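Local atomic coordinates of designed helical repeat protein (Synthetic construct, PDB entry 5CWD), a protein that probably serves as a structural scaffold, having been designed computationally as a solenoid of helical repeats with disulfide cross-links. Residues Arg8-Ala19 against Ser51-Glu62; Thr87-Cys95 against Ala117-Met127. All blocks are in the same frame, centred on the assembly; numbering follows the deposited sequence.

Contacts 1 and 2 follow one another along the chain, the first closing before the second opens, and lie on opposite sides of its centre with their own centres about 15 Å apart. Contact 1 joins two helices, 4-20 and 45-63, that have helix 24-40 between them in sequence; contact 2 pairs helices 87-105 and 108-125, which are consecutive. F94 connects the two: its CE2 lies 4.1 Å from A56 CB, and its backbone O packs against A57 CB. A phenylalanine takes part in each contact, F52 in one and F94 in the other, in keeping with a repeat design. Both contacts appear to be packing within the designed fold.

Contact 1: Arg8-Ala19 against Ser51-Glu62; sequences RSTCEKAARKAA and SFCEAAARAAAE
A15 sets its CB squarely over one face of the F52 ring, 3.8 Å from the centroid, a CH-pi contact. With CG anti to the backbone N (chi1 -169°), F52 reaches across as a knob among C11, A14, A15 and A18; A14 CB meets the ring edge at CE2, 3.7 Å away. C11 O, beside the ring, already takes the helical bond from A15 N. A15 CB also meets A55 CB at 3.9 Å, and such small residues let the axes approach to 8.1 Å at a crossing of -42°. Cutting F52 back to an alanine is likely to leave a gap among C11, A14 and A18 and to strip A15 of its CH-pi partner. On the outer side the interaction is ionic. R16 lays its extended chain along A59, and NH2 gives a salt bridge to E62 OE1 at 2.7 Å, weak as a hydrogen bond because it is bent; the carboxylate meets the guanidinium at its edge, the planes 51° apart. E12 folds its chain over A55 CB, with OE2 4.1 Å from R58 NE, opposite in charge and probably attracted but too far for a salt bridge; R58 is also a long 4.0 Å from E54 OE1 through NH2. C11 is tied by disulfide to C34 of helix 24-40, and that helix and helix 66-83 both touch F52, while helix 87-105 packs against A57 and A61.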
loop_
_atom_site.group_PDB
_atom_site.type_symbol
_atom_site.label_atom_id
_atom_site.label_comp_id
_atom_site.label_asym_id
_atom_site.label_seq_id
_atom_site.Cartn_x
_atom_site.Cartn_y
_atom_site.Cartn_z
ATOM N N ARG A 8 -15.955 3.318 2.572
ATOM C CA ARG A 8 -14.728 3.430 1.788
ATOM C C ARG A 8 -14.100 4.808 1.961
ATOM O O ARG A 8 -12.902 4.932 2.252
ATOM C CB ARG A 8 -15.002 3.179 0.305
ATOM C CG ARG A 8 -15.063 1.715 -0.093
ATOM C CD ARG A 8 -14.856 1.554 -1.592
ATOM N NE ARG A 8 -15.015 0.170 -2.034
ATOM C CZ ARG A 8 -16.142 -0.352 -2.515
ATOM N NH1 ARG A 8 -17.240 0.385 -2.630
ATOM N NH2 ARG A 8 -16.166 -1.626 -2.886
ATOM N N SER A 9 -14.919 5.838 1.774
ATOM C CA SER A 9 -14.466 7.211 1.936
ATOM C C SER A 9 -13.843 7.413 3.312
ATOM O O SER A 9 -12.747 7.962 3.438
ATOM C CB SER A 9 -15.631 8.178 1.739
ATOM O OG SER A 9 -15.202 9.520 1.889
ATOM N N THR A 10 -14.545 6.945 4.336
ATOM C CA THR A 10 -14.090 7.078 5.712
ATOM C C THR A 10 -12.768 6.357 5.912
ATOM O O THR A 10 -11.873 6.866 6.580
ATOM C CB THR A 10 -15.119 6.512 6.707
ATOM O OG1 THR A 10 -16.398 7.112 6.473
ATOM C CG2 THR A 10 -14.690 6.792 8.142
ATOM N N CYS A 11 -12.655 5.164 5.339
ATOM C CA CYS A 11 -11.437 4.378 5.471
ATOM C C CYS A 11 -10.260 5.054 4.780
ATOM O O CYS A 11 -9.152 5.084 5.320
ATOM C CB CYS A 11 -11.646 2.976 4.906
ATOM S SG CYS A 11 -12.752 1.958 5.911
ATOM N N GLU A 12 -10.492 5.597 3.589
ATOM C CA GLU A 12 -9.428 6.298 2.873
ATOM C C GLU A 12 -9.001 7.572 3.604
ATOM O O GLU A 12 -7.806 7.811 3.818
ATOM C CB GLU A 12 -9.871 6.638 1.451
ATOM C CG GLU A 12 -8.840 7.465 0.680
ATOM C CD GLU A 12 -8.646 7.022 -0.762
ATOM O OE1 GLU A 12 -9.319 6.068 -1.210
ATOM O OE2 GLU A 12 -7.803 7.635 -1.452
ATOM N N LYS A 13 -9.980 8.387 3.977
ATOM C CA LYS A 13 -9.715 9.601 4.735
ATOM C C LYS A 13 -8.969 9.267 6.021
ATOM O O LYS A 13 -7.983 9.916 6.373
ATOM C CB LYS A 13 -11.024 10.323 5.049
ATOM C CG LYS A 13 -10.863 11.649 5.770
ATOM C CD LYS A 13 -12.220 12.234 6.125
ATOM C CE LYS A 13 -12.089 13.515 6.927
ATOM N NZ LYS A 13 -13.419 14.049 7.333
ATOM N N ALA A 14 -9.445 8.240 6.713
ATOM C CA ALA A 14 -8.818 7.781 7.942
ATOM C C ALA A 14 -7.387 7.332 7.674
ATOM O O ALA A 14 -6.478 7.629 8.451
ATOM C CB ALA A 14 -9.626 6.649 8.558
ATOM N N ALA A 15 -7.192 6.617 6.569
ATOM C CA ALA A 15 -5.857 6.170 6.178
ATOM C C ALA A 15 -4.928 7.357 5.983
ATOM O O ALA A 15 -3.821 7.384 6.525
ATOM C CB ALA A 15 -5.920 5.336 4.912
ATOM N N ARG A 16 -5.377 8.339 5.207
ATOM C CA ARG A 16 -4.584 9.545 5.003
ATOM C C ARG A 16 -4.277 10.220 6.339
ATOM O O ARG A 16 -3.124 10.555 6.618
ATOM C CB ARG A 16 -5.304 10.518 4.068
ATOM C CG ARG A 16 -5.182 10.150 2.597
ATOM C CD ARG A 16 -5.350 11.366 1.700
ATOM N NE ARG A 16 -5.050 11.062 0.300
ATOM C CZ ARG A 16 -3.825 11.030 -0.221
ATOM N NH1 ARG A 16 -2.763 11.278 0.535
ATOM N NH2 ARG A 16 -3.659 10.744 -1.504
ATOM N N LYS A 17 -5.302 10.400 7.165
ATOM C CA LYS A 17 -5.120 11.016 8.476
ATOM C C LYS A 17 -4.136 10.225 9.333
ATOM O O LYS A 17 -3.382 10.800 10.119
ATOM C CB LYS A 17 -6.456 11.141 9.208
ATOM C CG LYS A 17 -7.275 12.362 8.811
ATOM C CD LYS A 17 -8.561 12.446 9.622
ATOM C CE LYS A 17 -9.327 13.721 9.321
ATOM N NZ LYS A 17 -10.606 13.787 10.084
ATOM N N ALA A 18 -4.152 8.904 9.184
ATOM C CA ALA A 18 -3.223 8.045 9.908
ATOM C C ALA A 18 -1.809 8.166 9.344
ATOM O O ALA A 18 -0.831 8.098 10.087
ATOM C CB ALA A 18 -3.692 6.605 9.859
ATOM N N ALA A 19 -1.709 8.337 8.029
ATOM C CA ALA A 19 -0.412 8.487 7.370
ATOM C C ALA A 19 0.238 9.830 7.699
ATOM O O ALA A 19 1.450 9.908 7.893
ATOM C CB ALA A 19 -0.568 8.336 5.865
ATOM N N SER A 51 -9.344 -1.668 1.517
ATOM C CA SER A 51 -9.446 -0.322 0.960
ATOM C C SER A 51 -8.613 0.660 1.786
ATOM O O SER A 51 -8.004 1.589 1.245
ATOM C CB SER A 51 -10.909 0.125 0.908
ATOM O OG SER A 51 -11.062 1.301 0.134
ATOM N N PHE A 52 -8.584 0.435 3.097
ATOM C CA PHE A 52 -7.760 1.235 3.998
ATOM C C PHE A 52 -6.280 1.099 3.650
ATOM O O PHE A 52 -5.567 2.096 3.537
ATOM C CB PHE A 52 -7.994 0.817 5.451
ATOM C CG PHE A 52 -7.384 1.751 6.462
ATOM C CD1 PHE A 52 -6.033 1.690 6.759
ATOM C CD2 PHE A 52 -8.166 2.682 7.125
ATOM C CE1 PHE A 52 -5.475 2.541 7.688
ATOM C CE2 PHE A 52 -7.611 3.535 8.055
ATOM C CZ PHE A 52 -6.264 3.462 8.338
ATOM N N CYS A 53 -5.821 -0.140 3.491
ATOM C CA CYS A 53 -4.423 -0.405 3.163
ATOM C C CYS A 53 -4.043 0.167 1.806
ATOM O O CYS A 53 -2.979 0.769 1.655
ATOM C CB CYS A 53 -4.143 -1.903 3.182
ATOM S SG CYS A 53 -4.050 -2.600 4.836
ATOM N N GLU A 54 -4.906 -0.033 0.815
ATOM C CA GLU A 54 -4.655 0.519 -0.510
ATOM C C GLU A 54 -4.605 2.048 -0.459
ATOM O O GLU A 54 -3.698 2.668 -1.029
ATOM C CB GLU A 54 -5.721 0.046 -1.498
ATOM C CG GLU A 54 -5.671 -1.451 -1.771
ATOM C CD GLU A 54 -6.643 -1.891 -2.847
ATOM O OE1 GLU A 54 -7.527 -1.089 -3.219
ATOM O OE2 GLU A 54 -6.519 -3.039 -3.323
ATOM N N ALA A 55 -5.567 2.655 0.232
ATOM C CA ALA A 55 -5.559 4.104 0.419
ATOM C C ALA A 55 -4.286 4.553 1.133
ATOM O O ALA A 55 -3.678 5.562 0.772
ATOM C CB ALA A 55 -6.781 4.542 1.200
ATOM N N ALA A 56 -3.888 3.787 2.145
ATOM C CA ALA A 56 -2.699 4.089 2.931
ATOM C C ALA A 56 -1.446 4.052 2.067
ATOM O O ALA A 56 -0.592 4.934 2.159
ATOM C CB ALA A 56 -2.572 3.110 4.088
ATOM N N ALA A 57 -1.336 3.024 1.235
ATOM C CA ALA A 57 -0.226 2.927 0.296
ATOM C C ALA A 57 -0.251 4.107 -0.666
ATOM O O ALA A 57 0.779 4.736 -0.920
ATOM C CB ALA A 57 -0.287 1.618 -0.467
ATOM N N ARG A 58 -1.434 4.403 -1.198
ATOM C CA ARG A 58 -1.611 5.553 -2.078
ATOM C C ARG A 58 -1.085 6.827 -1.423
ATOM O O ARG A 58 -0.318 7.579 -2.026
ATOM C CB ARG A 58 -3.084 5.725 -2.443
ATOM C CG ARG A 58 -3.345 5.790 -3.935
ATOM C CD ARG A 58 -4.829 5.929 -4.232
ATOM N NE ARG A 58 -5.617 4.876 -3.596
ATOM C CZ ARG A 58 -5.637 3.608 -3.997
ATOM N NH1 ARG A 58 -4.905 3.221 -5.034
ATOM N NH2 ARG A 58 -6.386 2.723 -3.355
ATOM N N ALA A 59 -1.498 7.055 -0.180
ATOM C CA ALA A 59 -1.060 8.224 0.576
ATOM C C ALA A 59 0.453 8.229 0.755
ATOM O O ALA A 59 1.121 9.216 0.434
ATOM C CB ALA A 59 -1.747 8.262 1.930
ATOM N N ALA A 60 0.986 7.126 1.270
ATOM C CA ALA A 60 2.422 6.998 1.494
ATOM C C ALA A 60 3.198 7.250 0.209
ATOM O O ALA A 60 4.296 7.806 0.237
ATOM C CB ALA A 60 2.750 5.630 2.044
ATOM N N ALA A 61 2.629 6.836 -0.917
ATOM C CA ALA A 61 3.241 7.113 -2.210
ATOM C C ALA A 61 3.193 8.606 -2.520
ATOM O O ALA A 61 4.227 9.233 -2.750
ATOM C CB ALA A 61 2.549 6.321 -3.308
ATOM N N GLU A 62 1.989 9.172 -2.519
ATOM C CA GLU A 62 1.809 10.577 -2.877
ATOM C C GLU A 62 2.483 11.529 -1.888
ATOM O O GLU A 62 2.740 12.688 -2.218
ATOM C CB GLU A 62 0.319 10.907 -2.980
ATOM C CG GLU A 62 -0.379 10.199 -4.130
ATOM C CD GLU A 62 -1.869 10.472 -4.171
ATOM O OE1 GLU A 62 -2.296 11.539 -3.681
ATOM O OE2 GLU A 62 -2.615 9.615 -4.691
#

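Contact 2: Thr87-Cys95 against Ala117-Met127; sequences TKEAARSFC and ACLEVAKQAGM
C95 and C118 join the two halves of an antiparallel helical hairpin, formed by consecutive helices running at 178° to each other with axes 8.9 Å apart. The disulfide, SG to SG 2.0 Å, has a chi3 of 92°. Its halves are built differently: C118 extends SG anti to its own N, whereas C95 holds SG beside the backbone N, and the two sulfurs bridge the helices a little to one side of the line joining their axes. Around this link the packing is close and apolar. V121 divides its two methyls between neighbours one turn apart: CG2 covers one face of the F94 ring, 3.5 Å from the centroid and 15° off the normal, while CG1 rests against A91 CB. A117 CB comes to the ring edge, 4.1 Å from CE1. Helices 45-63 and 66-83 back this side, C53 touching A90 and C76 touching F94. Toward the start of helix 87-105 the contact opens to solvent. T87 gives a hydrogen bond from OG1 to A125 O, long at 3.3 Å and tilted from the carbonyl plane. K88 crosses M127 at about a right angle and uses only its aliphatic part, CG lying 4.1 Å from M127 CB; its NZ goes on to a salt bridge with E131. Helix 108-125 ends at A125, the exposed G126 that follows turns the chain with its positive phi, and A122 O accepts from both G126 N and M127 N. The turn sends M127 back from this exposed end into the packed interior. A bend at the last torsion of the extended M127 chain then lays its terminal methyl against A91, with CE 3.8 Å from R92 N.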
loop_
_atom_site.group_PDB
_atom_site.type_symbol
_atom_site.label_atom_id
_atom_site.label_comp_id
_atom_site.label_asym_id
_atom_site.label_seq_id
_atom_site.Cartn_x
_atom_site.Cartn_y
_atom_site.Cartn_z
ATOM N N THR A 87 -2.359 -10.879 7.322
ATOM C CA THR A 87 -1.347 -9.849 7.118
ATOM C C THR A 87 -0.699 -9.948 5.741
ATOM O O THR A 87 -0.342 -8.934 5.144
ATOM C CB THR A 87 -0.262 -9.941 8.190
ATOM O OG1 THR A 87 0.207 -11.292 8.277
ATOM C CG2 THR A 87 -0.822 -9.522 9.536
ATOM N N LYS A 88 -0.542 -11.170 5.249
ATOM C CA LYS A 88 0.001 -11.402 3.916
ATOM C C LYS A 88 -0.865 -10.701 2.869
ATOM O O LYS A 88 -0.362 -10.019 1.971
ATOM C CB LYS A 88 0.072 -12.903 3.639
ATOM C CG LYS A 88 1.331 -13.365 2.941
ATOM C CD LYS A 88 1.425 -14.884 2.973
ATOM C CE LYS A 88 2.599 -15.390 2.159
ATOM N NZ LYS A 88 2.429 -15.103 0.709
ATOM N N GLU A 89 -2.176 -10.878 3.008
ATOM C CA GLU A 89 -3.159 -10.221 2.152
ATOM C C GLU A 89 -2.978 -8.711 2.188
ATOM O O GLU A 89 -2.807 -8.060 1.148
ATOM C CB GLU A 89 -4.576 -10.593 2.604
ATOM C CG GLU A 89 -5.708 -9.940 1.815
ATOM C CD GLU A 89 -5.987 -10.631 0.492
ATOM O OE1 GLU A 89 -5.021 -10.983 -0.218
ATOM O OE2 GLU A 89 -7.178 -10.825 0.162
ATOM N N ALA A 90 -3.033 -8.168 3.401
ATOM C CA ALA A 90 -2.848 -6.745 3.636
ATOM C C ALA A 90 -1.608 -6.244 2.922
ATOM O O ALA A 90 -1.667 -5.305 2.129
ATOM C CB ALA A 90 -2.743 -6.472 5.123
ATOM N N ALA A 91 -0.487 -6.896 3.195
ATOM C CA ALA A 91 0.790 -6.488 2.638
ATOM C C ALA A 91 0.782 -6.551 1.118
ATOM O O ALA A 91 1.295 -5.648 0.453
ATOM C CB ALA A 91 1.895 -7.352 3.193
ATOM N N ARG A 92 0.206 -7.615 0.567
ATOM C CA ARG A 92 0.111 -7.750 -0.884
ATOM C C ARG A 92 -0.686 -6.599 -1.490
ATOM O O ARG A 92 -0.236 -5.954 -2.444
ATOM C CB ARG A 92 -0.533 -9.081 -1.265
ATOM C CG ARG A 92 -0.542 -9.353 -2.766
ATOM C CD ARG A 92 -1.266 -10.648 -3.101
ATOM N NE ARG A 92 -0.725 -11.783 -2.360
ATOM C CZ ARG A 92 0.449 -12.354 -2.615
ATOM N NH1 ARG A 92 1.221 -11.892 -3.591
ATOM N NH2 ARG A 92 0.854 -13.385 -1.886
ATOM N N SER A 93 -1.869 -6.348 -0.937
ATOM C CA SER A 93 -2.722 -5.271 -1.432
ATOM C C SER A 93 -2.002 -3.929 -1.337
ATOM O O SER A 93 -2.009 -3.137 -2.285
ATOM C CB SER A 93 -4.037 -5.221 -0.652
ATOM O OG SER A 93 -3.806 -4.994 0.727
ATOM N N PHE A 94 -1.378 -3.687 -0.187
ATOM C CA PHE A 94 -0.589 -2.481 0.029
ATOM C C PHE A 94 0.478 -2.327 -1.049
ATOM O O PHE A 94 0.587 -1.273 -1.680
ATOM C CB PHE A 94 0.064 -2.521 1.411
ATOM C CG PHE A 94 0.660 -1.209 1.844
ATOM C CD1 PHE A 94 1.817 -0.725 1.256
ATOM C CD2 PHE A 94 0.067 -0.465 2.851
ATOM C CE1 PHE A 94 2.364 0.473 1.661
ATOM C CE2 PHE A 94 0.612 0.737 3.258
ATOM C CZ PHE A 94 1.761 1.206 2.663
ATOM N N CYS A 95 1.266 -3.380 -1.250
ATOM C CA CYS A 95 2.336 -3.359 -2.244
ATOM C C CYS A 95 1.810 -3.088 -3.647
ATOM O O CYS A 95 2.323 -2.215 -4.349
ATOM C CB CYS A 95 3.100 -4.682 -2.233
ATOM S SG CYS A 95 4.135 -4.915 -0.776
ATOM N N ALA A 117 8.430 1.212 0.957
ATOM C CA ALA A 117 7.188 1.060 1.702
ATOM C C ALA A 117 6.691 -0.378 1.650
ATOM O O ALA A 117 6.562 -1.038 2.684
ATOM C CB ALA A 117 6.133 2.001 1.155
ATOM N N CYS A 118 6.420 -0.854 0.439
ATOM C CA CYS A 118 5.973 -2.224 0.222
ATOM C C CYS A 118 6.830 -3.223 0.987
ATOM O O CYS A 118 6.320 -4.006 1.794
ATOM C CB CYS A 118 6.002 -2.555 -1.269
ATOM S SG CYS A 118 5.885 -4.316 -1.622
ATOM N N LEU A 119 8.136 -3.178 0.744
ATOM C CA LEU A 119 9.045 -4.122 1.382
ATOM C C LEU A 119 9.025 -3.982 2.902
ATOM O O LEU A 119 9.192 -4.969 3.619
ATOM C CB LEU A 119 10.464 -3.933 0.850
ATOM C CG LEU A 119 10.688 -4.460 -0.569
ATOM C CD1 LEU A 119 11.993 -3.931 -1.142
ATOM C CD2 LEU A 119 10.679 -5.984 -0.589
ATOM N N GLU A 120 8.820 -2.765 3.395
ATOM C CA GLU A 120 8.685 -2.556 4.833
ATOM C C GLU A 120 7.415 -3.219 5.364
ATOM O O GLU A 120 7.440 -3.867 6.416
ATOM C CB GLU A 120 8.676 -1.067 5.164
ATOM C CG GLU A 120 8.792 -0.769 6.652
ATOM C CD GLU A 120 10.196 -0.991 7.191
ATOM O OE1 GLU A 120 11.143 -0.350 6.683
ATOM O OE2 GLU A 120 10.353 -1.807 8.123
ATOM N N VAL A 121 6.304 -3.051 4.646
ATOM C CA VAL A 121 5.059 -3.723 5.019
ATOM C C VAL A 121 5.293 -5.223 5.075
ATOM O O VAL A 121 4.971 -5.880 6.067
ATOM C CB VAL A 121 3.910 -3.447 4.028
ATOM C CG1 VAL A 121 2.634 -4.131 4.487
ATOM C CG2 VAL A 121 3.649 -1.981 3.906
ATOM N N ALA A 122 5.854 -5.753 3.992
ATOM C CA ALA A 122 6.192 -7.167 3.910
ATOM C C ALA A 122 7.017 -7.584 5.119
ATOM O O ALA A 122 6.719 -8.583 5.772
ATOM C CB ALA A 122 6.949 -7.451 2.628
ATOM N N LYS A 123 8.050 -6.800 5.409
ATOM C CA LYS A 123 8.917 -7.051 6.551
ATOM C C LYS A 123 8.098 -7.164 7.832
ATOM O O LYS A 123 8.186 -8.161 8.547
ATOM C CB LYS A 123 9.960 -5.935 6.678
ATOM C CG LYS A 123 11.097 -6.226 7.650
ATOM C CD LYS A 123 12.160 -5.126 7.602
ATOM C CE LYS A 123 13.322 -5.408 8.549
ATOM N NZ LYS A 123 14.391 -4.365 8.463
ATOM N N GLN A 124 7.287 -6.149 8.109
ATOM C CA GLN A 124 6.484 -6.142 9.326
ATOM C C GLN A 124 5.366 -7.178 9.296
ATOM O O GLN A 124 4.883 -7.607 10.343
ATOM C CB GLN A 124 5.885 -4.754 9.557
ATOM C CG GLN A 124 6.912 -3.681 9.869
ATOM C CD GLN A 124 6.280 -2.323 10.099
ATOM O OE1 GLN A 124 5.083 -2.221 10.364
ATOM N NE2 GLN A 124 7.082 -1.269 9.989
ATOM N N ALA A 125 4.956 -7.579 8.096
ATOM C CA ALA A 125 3.808 -8.470 7.940
ATOM C C ALA A 125 4.181 -9.943 8.084
ATOM O O ALA A 125 3.395 -10.740 8.592
ATOM C CB ALA A 125 3.148 -8.235 6.591
ATOM N N GLY A 126 5.375 -10.299 7.624
ATOM C CA GLY A 126 5.822 -11.679 7.633
ATOM C C GLY A 126 5.764 -12.302 6.251
ATOM O O GLY A 126 5.835 -13.522 6.110
ATOM N N MET A 127 5.626 -11.460 5.231
ATOM C CA MET A 127 5.703 -11.904 3.845
ATOM C C MET A 127 7.148 -11.771 3.359
ATOM O O MET A 127 7.791 -10.755 3.625
ATOM C CB MET A 127 4.760 -11.085 2.961
ATOM C CG MET A 127 4.902 -11.370 1.470
ATOM S SD MET A 127 3.605 -10.616 0.470
ATOM C CE MET A 127 3.762 -8.908 0.957
#